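Side-chain contacts in halohydrin epoxidase A (PDB 4Z9F), which probably catalyses the reversible conversion of vicinal halohydrins into epoxides with release of hydrogen halide, on a scaffold related to the short-chain dehydrogenases/reductases: residues 8-13 with 41-46; 112-117 with 129-134; 177-182 with 202-207. The protein carries 1 engineered substitution. All blocks are in the same frame, centred on the assembly; numbering follows the deposited sequence.

Contact 1 (8-13 with 41-46)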
loop_
_atom_site.group_PDB
_atom_site.type_symbol
_atom_site.label_atom_id
_atom_site.label_comp_id
_atom_site.label_asym_id
_atom_site.label_seq_id
_atom_site.Cartn_x
_atom_site.Cartn_y
_atom_site.Cartn_z
ATOM N N HIS C 8 -7.216 16.423 23.116
ATOM C CA HIS C 8 -6.961 17.698 22.427
ATOM C C HIS C 8 -8.243 18.274 21.832
ATOM O O HIS C 8 -8.325 18.602 20.645
ATOM C CB HIS C 8 -5.880 17.517 21.365
ATOM C CG HIS C 8 -4.560 17.087 21.922
ATOM N ND1 HIS C 8 -3.722 17.946 22.599
ATOM C CD2 HIS C 8 -3.927 15.890 21.890
ATOM C CE1 HIS C 8 -2.630 17.298 22.961
ATOM N NE2 HIS C 8 -2.727 16.050 22.541
ATOM N N ALA C 9 -9.263 18.405 22.695
ATOM C CA ALA C 9 -10.632 18.627 22.243
ATOM C C ALA C 9 -10.825 19.944 21.503
ATOM O O ALA C 9 -11.831 20.101 20.800
ATOM C CB ALA C 9 -11.594 18.567 23.432
ATOM N N ARG C 10 -9.911 20.896 21.637
ATOM C CA ARG C 10 -10.080 22.189 20.987
ATOM C C ARG C 10 -9.342 22.284 19.658
ATOM O O ARG C 10 -9.343 23.351 19.033
ATOM C CB ARG C 10 -9.628 23.302 21.932
ATOM C CG ARG C 10 -10.419 23.285 23.236
ATOM C CD ARG C 10 -9.880 24.268 24.236
ATOM N NE ARG C 10 -10.267 25.634 23.919
ATOM C CZ ARG C 10 -10.071 26.663 24.735
ATOM N NH1 ARG C 10 -9.495 26.467 25.915
ATOM N NH2 ARG C 10 -10.453 27.882 24.373
ATOM N N HIS C 11 -8.736 21.191 19.199
ATOM C CA HIS C 11 -7.816 21.240 18.078
ATOM C C HIS C 11 -8.135 20.130 17.085
ATOM O O HIS C 11 -8.853 19.176 17.402
ATOM C CB HIS C 11 -6.373 21.116 18.565
ATOM C CG HIS C 11 -5.980 22.186 19.533
ATOM N ND1 HIS C 11 -5.527 23.422 19.129
ATOM C CD2 HIS C 11 -5.998 22.215 20.886
ATOM C CE1 HIS C 11 -5.274 24.166 20.192
ATOM N NE2 HIS C 11 -5.548 23.455 21.271
ATOM N N PHE C 12 -7.600 20.287 15.865
ATOM C CA PHE C 12 -7.669 19.247 14.838
ATOM C C PHE C 12 -9.100 18.722 14.670
ATOM O O PHE C 12 -10.024 19.487 14.371
ATOM C CB PHE C 12 -6.690 18.125 15.211
ATOM C CG PHE C 12 -6.187 17.308 14.042
ATOM C CD1 PHE C 12 -6.391 17.717 12.731
ATOM C CD2 PHE C 12 -5.510 16.120 14.268
ATOM C CE1 PHE C 12 -5.918 16.954 11.672
ATOM C CE2 PHE C 12 -5.036 15.356 13.215
ATOM C CZ PHE C 12 -5.243 15.772 11.909
ATOM N N ALA C 13 -9.307 17.428 14.871
ATOM C CA ALA C 13 -10.632 16.847 14.747
ATOM C C ALA C 13 -11.433 16.898 16.041
ATOM O O ALA C 13 -12.559 16.386 16.073
ATOM C CB ALA C 13 -10.527 15.392 14.266
ATOM N N ARG C 41 -11.624 25.162 31.816
ATOM C CA ARG C 41 -12.515 24.015 31.977
ATOM C C ARG C 41 -13.963 24.458 32.147
ATOM O O ARG C 41 -14.868 23.908 31.509
ATOM C CB ARG C 41 -12.084 23.156 33.168
ATOM C CG ARG C 41 -10.653 22.656 33.118
ATOM C CD ARG C 41 -10.458 21.475 34.054
ATOM N NE ARG C 41 -10.583 21.831 35.470
ATOM C CZ ARG C 41 -9.551 22.126 36.259
ATOM N NH1 ARG C 41 -9.753 22.431 37.534
ATOM N NH2 ARG C 41 -8.316 22.133 35.771
ATOM N N GLN C 42 -14.210 25.448 33.013
ATOM C CA GLN C 42 -15.577 25.926 33.231
ATOM C C GLN C 42 -16.171 26.503 31.955
ATOM O O GLN C 42 -17.302 26.175 31.575
ATOM C CB GLN C 42 -15.589 26.971 34.353
ATOM C CG GLN C 42 -16.670 28.070 34.289
ATOM C CD GLN C 42 -18.123 27.593 34.077
ATOM O OE1 GLN C 42 -18.440 26.403 34.198
ATOM N NE2 GLN C 42 -19.012 28.542 33.756
ATOM N N ARG C 43 -15.422 27.377 31.284
ATOM C CA ARG C 43 -15.945 28.006 30.078
ATOM C C ARG C 43 -16.261 26.968 29.007
ATOM O O ARG C 43 -17.302 27.048 28.344
ATOM C CB ARG C 43 -14.947 29.043 29.566
ATOM C CG ARG C 43 -15.327 29.656 28.241
ATOM C CD ARG C 43 -14.126 30.322 27.604
ATOM N NE ARG C 43 -14.283 30.416 26.158
ATOM C CZ ARG C 43 -14.044 29.408 25.324
ATOM N NH1 ARG C 43 -13.647 28.229 25.799
ATOM N NH2 ARG C 43 -14.206 29.571 24.016
ATOM N N PHE C 44 -15.387 25.967 28.844
ATOM C CA PHE C 44 -15.631 24.918 27.856
ATOM C C PHE C 44 -16.907 24.148 28.175
ATOM O O PHE C 44 -17.762 23.954 27.302
ATOM C CB PHE C 44 -14.431 23.968 27.785
ATOM C CG PHE C 44 -14.561 22.906 26.724
ATOM C CD1 PHE C 44 -15.142 21.680 27.016
ATOM C CD2 PHE C 44 -14.105 23.136 25.435
ATOM C CE1 PHE C 44 -15.268 20.706 26.047
ATOM C CE2 PHE C 44 -14.230 22.161 24.460
ATOM C CZ PHE C 44 -14.811 20.945 24.770
ATOM N N GLU C 45 -17.049 23.691 29.425
ATOM C CA GLU C 45 -18.261 22.974 29.807
ATOM C C GLU C 45 -19.491 23.852 29.653
ATOM O O GLU C 45 -20.588 23.344 29.400
ATOM C CB GLU C 45 -18.150 22.466 31.246
ATOM C CG GLU C 45 -16.974 21.530 31.514
ATOM C CD GLU C 45 -17.119 20.801 32.837
ATOM O OE1 GLU C 45 -16.368 19.828 33.080
ATOM O OE2 GLU C 45 -17.997 21.201 33.636
ATOM N N SER C 46 -19.318 25.171 29.790
ATOM C CA SER C 46 -20.409 26.121 29.590
ATOM C C SER C 46 -20.802 26.226 28.118
ATOM O O SER C 46 -21.989 26.157 27.774
ATOM C CB SER C 46 -19.993 27.487 30.142
ATOM O OG SER C 46 -20.875 28.508 29.719
#
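Phe44 of helix 38-47 meets Ala9 and Arg10 of the loop that leaves strand 3-6, first in sequence but interior in the Rossmann-type sheet; nucleotide-dependent relatives carry their glycine-rich cofactor loop at this place. The ring corner does the touching: Phe44 CZ lies 4.2 Å from Ala9 CB, and Phe44 CE2 is the same distance, 4.2 Å, from Arg10 CG. The Phe44 chi1 of -176° turns CG away from the backbone N and sends the ring off the helix toward the loop, and Cys30 of strand 27-30 lies against both Ala9 and Phe44. Beyond this buried patch the two arginines draw together. Arg43 NH1 sits over one face of the Arg10 guanidinium, 3.5 Å from Arg10 NH2, with the two planes only 21° apart. This like-charged approach is probably eased by carboxylates on the same helix: Arg10 NH1 forms a salt bridge with Glu40 and a hydrogen bond with Ser34 OG, and Arg43 NH2 forms a salt bridge with Glu47. The Arg10 chain reaches Glu40 through a bend at chi3 (77°). Ala9 and Arg10 are themselves the central residues of a type I beta turn, closed by a 3.0 Å hydrogen bond from His11 N to His8 O.

Contact 2 (112-117 with 129-134)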
loop_
_atom_site.group_PDB
_atom_site.type_symbol
_atom_site.label_atom_id
_atom_site.label_comp_id
_atom_site.label_asym_id
_atom_site.label_seq_id
_atom_site.Cartn_x
_atom_site.Cartn_y
_atom_site.Cartn_z
ATOM N N LEU C 112 0.965 5.441 25.036
ATOM C CA LEU C 112 0.750 5.420 26.481
ATOM C C LEU C 112 -0.733 5.481 26.817
ATOM O O LEU C 112 -1.185 4.837 27.772
ATOM C CB LEU C 112 1.494 6.580 27.157
ATOM C CG LEU C 112 3.024 6.544 27.140
ATOM C CD1 LEU C 112 3.591 7.714 27.923
ATOM C CD2 LEU C 112 3.556 5.223 27.675
ATOM N N LEU C 113 -1.505 6.264 26.057
ATOM C CA LEU C 113 -2.951 6.294 26.250
ATOM C C LEU C 113 -3.567 4.931 25.963
ATOM O O LEU C 113 -4.314 4.391 26.785
ATOM C CB LEU C 113 -3.584 7.357 25.357
ATOM C CG LEU C 113 -5.113 7.347 25.260
ATOM C CD1 LEU C 113 -5.729 7.614 26.626
ATOM C CD2 LEU C 113 -5.586 8.399 24.278
ATOM N N LEU C 114 -3.262 4.356 24.793
ATOM C CA LEU C 114 -3.792 3.034 24.458
ATOM C C LEU C 114 -3.381 1.985 25.490
ATOM O O LEU C 114 -4.202 1.150 25.887
ATOM C CB LEU C 114 -3.330 2.618 23.054
ATOM C CG LEU C 114 -3.723 1.214 22.587
ATOM C CD1 LEU C 114 -5.234 1.068 22.451
ATOM C CD2 LEU C 114 -3.016 0.849 21.282
ATOM N N GLN C 115 -2.114 2.009 25.930
ATOM C CA GLN C 115 -1.639 1.027 26.907
ATOM C C GLN C 115 -2.494 1.065 28.163
ATOM O O GLN C 115 -2.926 0.022 28.668
ATOM C CB GLN C 115 -0.163 1.282 27.255
ATOM C CG GLN C 115 0.412 0.354 28.333
ATOM C CD GLN C 115 1.866 0.662 28.713
ATOM O OE1 GLN C 115 2.203 1.791 29.073
ATOM N NE2 GLN C 115 2.730 -0.362 28.652
ATOM N N SER C 116 -2.748 2.274 28.676
ATOM C CA SER C 116 -3.553 2.453 29.882
ATOM C C SER C 116 -5.005 2.046 29.675
ATOM O O SER C 116 -5.695 1.747 30.649
ATOM C CB SER C 116 -3.498 3.920 30.334
ATOM O OG SER C 116 -4.303 4.744 29.499
ATOM N N ALA C 117 -5.482 2.015 28.435
ATOM C CA ALA C 117 -6.898 1.773 28.171
ATOM C C ALA C 117 -7.247 0.295 28.016
ATOM O O ALA C 117 -8.416 -0.069 28.193
ATOM C CB ALA C 117 -7.324 2.526 26.903
ATOM N N VAL C 129 -11.534 2.610 19.660
ATOM C CA VAL C 129 -10.435 3.531 19.844
ATOM C C VAL C 129 -10.099 4.028 18.445
ATOM O O VAL C 129 -9.657 3.242 17.592
ATOM C CB VAL C 129 -9.230 2.872 20.530
ATOM C CG1 VAL C 129 -8.165 3.893 20.856
ATOM C CG2 VAL C 129 -9.669 2.133 21.816
ATOM N N ILE C 130 -10.365 5.310 18.193
ATOM C CA ILE C 130 -10.203 5.917 16.875
ATOM C C ILE C 130 -9.048 6.898 16.953
ATOM O O ILE C 130 -9.093 7.857 17.732
ATOM C CB ILE C 130 -11.490 6.617 16.421
ATOM C CG1 ILE C 130 -12.632 5.609 16.375
ATOM C CG2 ILE C 130 -11.291 7.262 15.050
ATOM C CD1 ILE C 130 -13.974 6.230 16.399
ATOM N N PHE C 131 -8.012 6.662 16.151
ATOM C CA PHE C 131 -6.830 7.506 16.146
ATOM C C PHE C 131 -6.933 8.487 14.986
ATOM O O PHE C 131 -7.104 8.073 13.833
ATOM C CB PHE C 131 -5.559 6.664 16.037
ATOM C CG PHE C 131 -5.276 5.845 17.262
ATOM C CD1 PHE C 131 -5.918 4.630 17.473
ATOM C CD2 PHE C 131 -4.347 6.281 18.196
ATOM C CE1 PHE C 131 -5.639 3.862 18.609
ATOM C CE2 PHE C 131 -4.078 5.524 19.341
ATOM C CZ PHE C 131 -4.721 4.315 19.541
ATOM N N ILE C 132 -6.863 9.780 15.288
ATOM C CA ILE C 132 -6.797 10.791 14.239
ATOM C C ILE C 132 -5.331 11.001 13.907
ATOM O O ILE C 132 -4.547 11.433 14.759
ATOM C CB ILE C 132 -7.465 12.108 14.662
ATOM C CG1 ILE C 132 -8.801 11.849 15.359
ATOM C CG2 ILE C 132 -7.640 13.021 13.433
ATOM C CD1 ILE C 132 -9.940 11.320 14.492
ATOM N N THR C 133 -4.955 10.671 12.669
ATOM C CA THR C 133 -3.559 10.724 12.266
ATOM C C THR C 133 -3.438 11.757 11.152
ATOM O O THR C 133 -3.712 12.942 11.373
ATOM C CB THR C 133 -3.065 9.329 11.850
ATOM O OG1 THR C 133 -3.777 8.858 10.695
ATOM C CG2 THR C 133 -3.308 8.336 13.002
ATOM N N SER C 134 -3.094 11.324 9.947
ATOM C CA SER C 134 -2.901 12.266 8.853
ATOM C C SER C 134 -2.816 11.467 7.566
ATOM O O SER C 134 -2.497 10.276 7.587
ATOM C CB SER C 134 -1.632 13.095 9.038
ATOM O OG SER C 134 -1.408 13.886 7.883
#
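Leu114 of helix 96-123 meets Val129 and Phe131 of strand 127-132, the strand that follows this helix in a beta-alpha-beta unit begun by strand 73-79. The contacts across the interface are apolar. Leu114 CB lies at the edge of the Phe131 ring, near its plane, 4.1 Å from Phe131 CZ. Farther along the leucine, the branch CD1 comes to 4.4 Å from Val129 CG1, so one side chain spans two strand residues whose side chains emerge on the same side of the sheet. The CB bond of Phe131 does not aim at the helix; its chi1 of -69° swings the ring round to bring CZ near Leu114, and the ring also touches Thr154 and Val158 of helix 147-165. Leu172 of the adjoining strand 170-177 packs on both Leu114 and Val129.

Hydrogen bonds stay within the elements or lead to other partners. Ser116 OG donates to Leu113 O at 2.7 Å, the hydroxyl oxygen lying 21° out of the carbonyl plane, which ties this serine back onto its own helix. Gln115 NE2 donates to Ile91 O and Thr94 O of a second subunit, whose Ile91 also packs on Leu114; the helix thus serves sheet and subunit interface at once. With no hydrogen bond or charge pair between the two segments, the direct contact rests on side-chain shape and burial, while Gln115 turns its amide to the second subunit.

Contact 3 (177-182 with 202-207)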
loop_
_atom_site.group_PDB
_atom_site.type_symbol
_atom_site.label_atom_id
_atom_site.label_comp_id
_atom_site.label_asym_id
_atom_site.label_seq_id
_atom_site.Cartn_x
_atom_site.Cartn_y
_atom_site.Cartn_z
ATOM N N PRO C 177 -6.755 12.458 7.780
ATOM C CA PRO C 177 -7.351 13.624 7.118
ATOM C C PRO C 177 -6.332 14.434 6.333
ATOM O O PRO C 177 -5.141 14.462 6.645
ATOM C CB PRO C 177 -7.912 14.458 8.285
ATOM C CG PRO C 177 -7.702 13.627 9.544
ATOM C CD PRO C 177 -6.583 12.672 9.227
ATOM N N ASN C 178 -6.847 15.105 5.302
ATOM C CA ASN C 178 -6.207 16.222 4.613
ATOM C C ASN C 178 -7.328 17.027 3.969
ATOM O O ASN C 178 -8.410 16.500 3.702
ATOM C CB ASN C 178 -5.181 15.758 3.559
ATOM C CG ASN C 178 -4.152 16.844 3.210
ATOM O OD1 ASN C 178 -4.183 17.960 3.751
ATOM N ND2 ASN C 178 -3.230 16.514 2.299
ATOM N N PHE C 179 -7.062 18.312 3.724
ATOM C CA PHE C 179 -8.080 19.207 3.179
ATOM C C PHE C 179 -9.375 19.110 3.973
ATOM O O PHE C 179 -10.473 19.124 3.425
ATOM C CB PHE C 179 -8.301 18.922 1.699
ATOM C CG PHE C 179 -7.059 19.116 0.878
ATOM C CD1 PHE C 179 -6.340 18.031 0.410
ATOM C CD2 PHE C 179 -6.597 20.393 0.606
ATOM C CE1 PHE C 179 -5.197 18.217 -0.342
ATOM C CE2 PHE C 179 -5.449 20.584 -0.151
ATOM C CZ PHE C 179 -4.753 19.498 -0.621
ATOM N N PHE C 180 -9.227 18.996 5.288
ATOM C CA PHE C 180 -10.332 18.844 6.225
ATOM C C PHE C 180 -10.531 20.174 6.943
ATOM O O PHE C 180 -9.606 20.665 7.597
ATOM C CB PHE C 180 -9.999 17.711 7.199
ATOM C CG PHE C 180 -10.826 17.697 8.437
ATOM C CD1 PHE C 180 -10.237 17.440 9.669
ATOM C CD2 PHE C 180 -12.192 17.912 8.375
ATOM C CE1 PHE C 180 -11.007 17.404 10.823
ATOM C CE2 PHE C 180 -12.960 17.898 9.531
ATOM C CZ PHE C 180 -12.364 17.648 10.746
ATOM N N ASN C 181 -11.719 20.775 6.785
ATOM C CA ASN C 181 -12.010 22.058 7.433
ATOM C C ASN C 181 -11.970 21.885 8.945
ATOM O O ASN C 181 -12.876 21.290 9.542
ATOM C CB ASN C 181 -13.369 22.591 6.964
ATOM C CG ASN C 181 -13.793 23.891 7.662
ATOM O OD1 ASN C 181 -14.987 24.142 7.794
ATOM N ND2 ASN C 181 -12.841 24.699 8.112
ATOM N N ASN C 182 -10.909 22.373 9.564
ATOM C CA ASN C 182 -10.693 22.180 10.989
ATOM C C ASN C 182 -9.807 23.310 11.490
ATOM O O ASN C 182 -9.066 23.915 10.704
ATOM C CB ASN C 182 -10.066 20.798 11.269
ATOM C CG ASN C 182 -8.586 20.749 10.984
ATOM O OD1 ASN C 182 -7.780 21.176 11.804
ATOM N ND2 ASN C 182 -8.210 20.201 9.813
ATOM N N GLU C 202 -9.121 23.180 -5.711
ATOM C CA GLU C 202 -9.632 22.854 -7.041
ATOM C C GLU C 202 -8.669 21.938 -7.786
ATOM O O GLU C 202 -9.095 21.042 -8.524
ATOM C CB GLU C 202 -9.880 24.136 -7.849
ATOM C CG GLU C 202 -10.769 23.968 -9.089
ATOM C CD GLU C 202 -10.077 23.255 -10.252
ATOM O OE1 GLU C 202 -10.771 22.505 -10.974
ATOM O OE2 GLU C 202 -8.844 23.431 -10.438
ATOM N N ARG C 203 -7.367 22.138 -7.598
ATOM C CA ARG C 203 -6.383 21.345 -8.322
ATOM C C ARG C 203 -6.230 19.948 -7.738
ATOM O O ARG C 203 -6.164 18.967 -8.489
ATOM C CB ARG C 203 -5.032 22.054 -8.312
ATOM C CG ARG C 203 -3.966 21.356 -9.143
ATOM C CD ARG C 203 -2.615 22.037 -8.999
ATOM N NE ARG C 203 -2.755 23.444 -8.629
ATOM C CZ ARG C 203 -2.337 23.954 -7.473
ATOM N NH1 ARG C 203 -1.748 23.168 -6.580
ATOM N NH2 ARG C 203 -2.512 25.244 -7.209
ATOM N N ASP C 204 -6.163 19.843 -6.404
ATOM C CA ASP C 204 -5.684 18.632 -5.756
ATOM C C ASP C 204 -6.783 17.765 -5.155
ATOM O O ASP C 204 -6.522 16.586 -4.887
ATOM C CB ASP C 204 -4.669 18.985 -4.655
ATOM C CG ASP C 204 -3.371 19.585 -5.216
ATOM O OD1 ASP C 204 -3.162 19.525 -6.444
ATOM O OD2 ASP C 204 -2.561 20.112 -4.424
ATOM N N VAL C 205 -7.984 18.294 -4.943
ATOM C CA VAL C 205 -9.044 17.559 -4.256
ATOM C C VAL C 205 -10.131 17.205 -5.264
ATOM O O VAL C 205 -10.934 18.076 -5.644
ATOM C CB VAL C 205 -9.623 18.370 -3.096
ATOM C CG1 VAL C 205 -10.735 17.560 -2.403
ATOM C CG2 VAL C 205 -8.532 18.743 -2.134
ATOM N N PRO C 206 -10.243 15.941 -5.683
ATOM C CA PRO C 206 -11.343 15.565 -6.586
ATOM C C PRO C 206 -12.717 16.035 -6.117
ATOM O O PRO C 206 -13.513 16.508 -6.927
ATOM C CB PRO C 206 -11.230 14.035 -6.616
ATOM C CG PRO C 206 -9.747 13.799 -6.487
ATOM C CD PRO C 206 -9.315 14.813 -5.451
ATOM N N LEU C 207 -13.022 15.924 -4.823
ATOM C CA LEU C 207 -14.325 16.369 -4.345
ATOM C C LEU C 207 -14.519 17.875 -4.528
ATOM O O LEU C 207 -15.662 18.338 -4.544
ATOM C CB LEU C 207 -14.506 15.992 -2.872
ATOM C CG LEU C 207 -15.923 16.038 -2.296
ATOM C CD1 LEU C 207 -16.831 14.969 -2.935
ATOM C CD2 LEU C 207 -15.825 15.852 -0.780
#
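The loop that follows strand 170-177 in the Rossmann-type fold packs Phe179 against the C-terminal end of helix 195-204. Val205, the first residue past the helix, places CG2 over one face of the Phe179 ring in a CH-pi contact: the methyl is 3.5 Å from the ring centroid and 19° off the normal. Phe179 CG and CD1, each 3.4 Å from Val205 CG2, mark the side of the ring toward which the methyl is offset. The valine chi1 of 180° leaves CG2 beside the backbone N, anti to the carbonyl carbon, and so over the ring. Asp204 adds a lighter touch, its CB 4.1 Å from Phe179 CZ.

On the opposite ring face, Asn178 OD1 lies 4.0 Å above the plane, near the rim. Asn178 OD1 also accepts a hydrogen bond from Phe179 N at 2.9 Å, bent to 136° at the hydrogen, with the donor above the amide plane. Tyr242 meets the Phe179 ring edge-to-face, and Arg200 and Val201 of the helix also touch it. Val205 O and Pro206 O are hydrogen-bonded to Arg167 of a third subunit. Loop and helix end are thus joined largely by apolar contact over an aromatic face, with no hydrogen bond between the two segments, whereas the carbonyls just beyond the helix serve the subunit contact.

How the contacts relate
Contact 2 lies deepest, its centre about 8 Å from that of the chain, against about 14 Å for contact 1 and about 18 Å for contact 3. All three rest on apolar touches, but their settings differ: contact 2 seats a helix on the sheet through fully buried residues, contact 1 adds an arginine pair at a more exposed margin, and contact 3 turns an aromatic face to a methyl. Contacts 2 and 3 both adjoin other subunits; no other chain touches contact 1. Though the centres are about 19 to 25 Å apart, Phe12 CZ lies 3.3 Å from Thr133 O and 4.0 Å from Pro177 CG, bringing together segments at the C-terminal ends of parallel strands 3-6, 127-132 and 170-177.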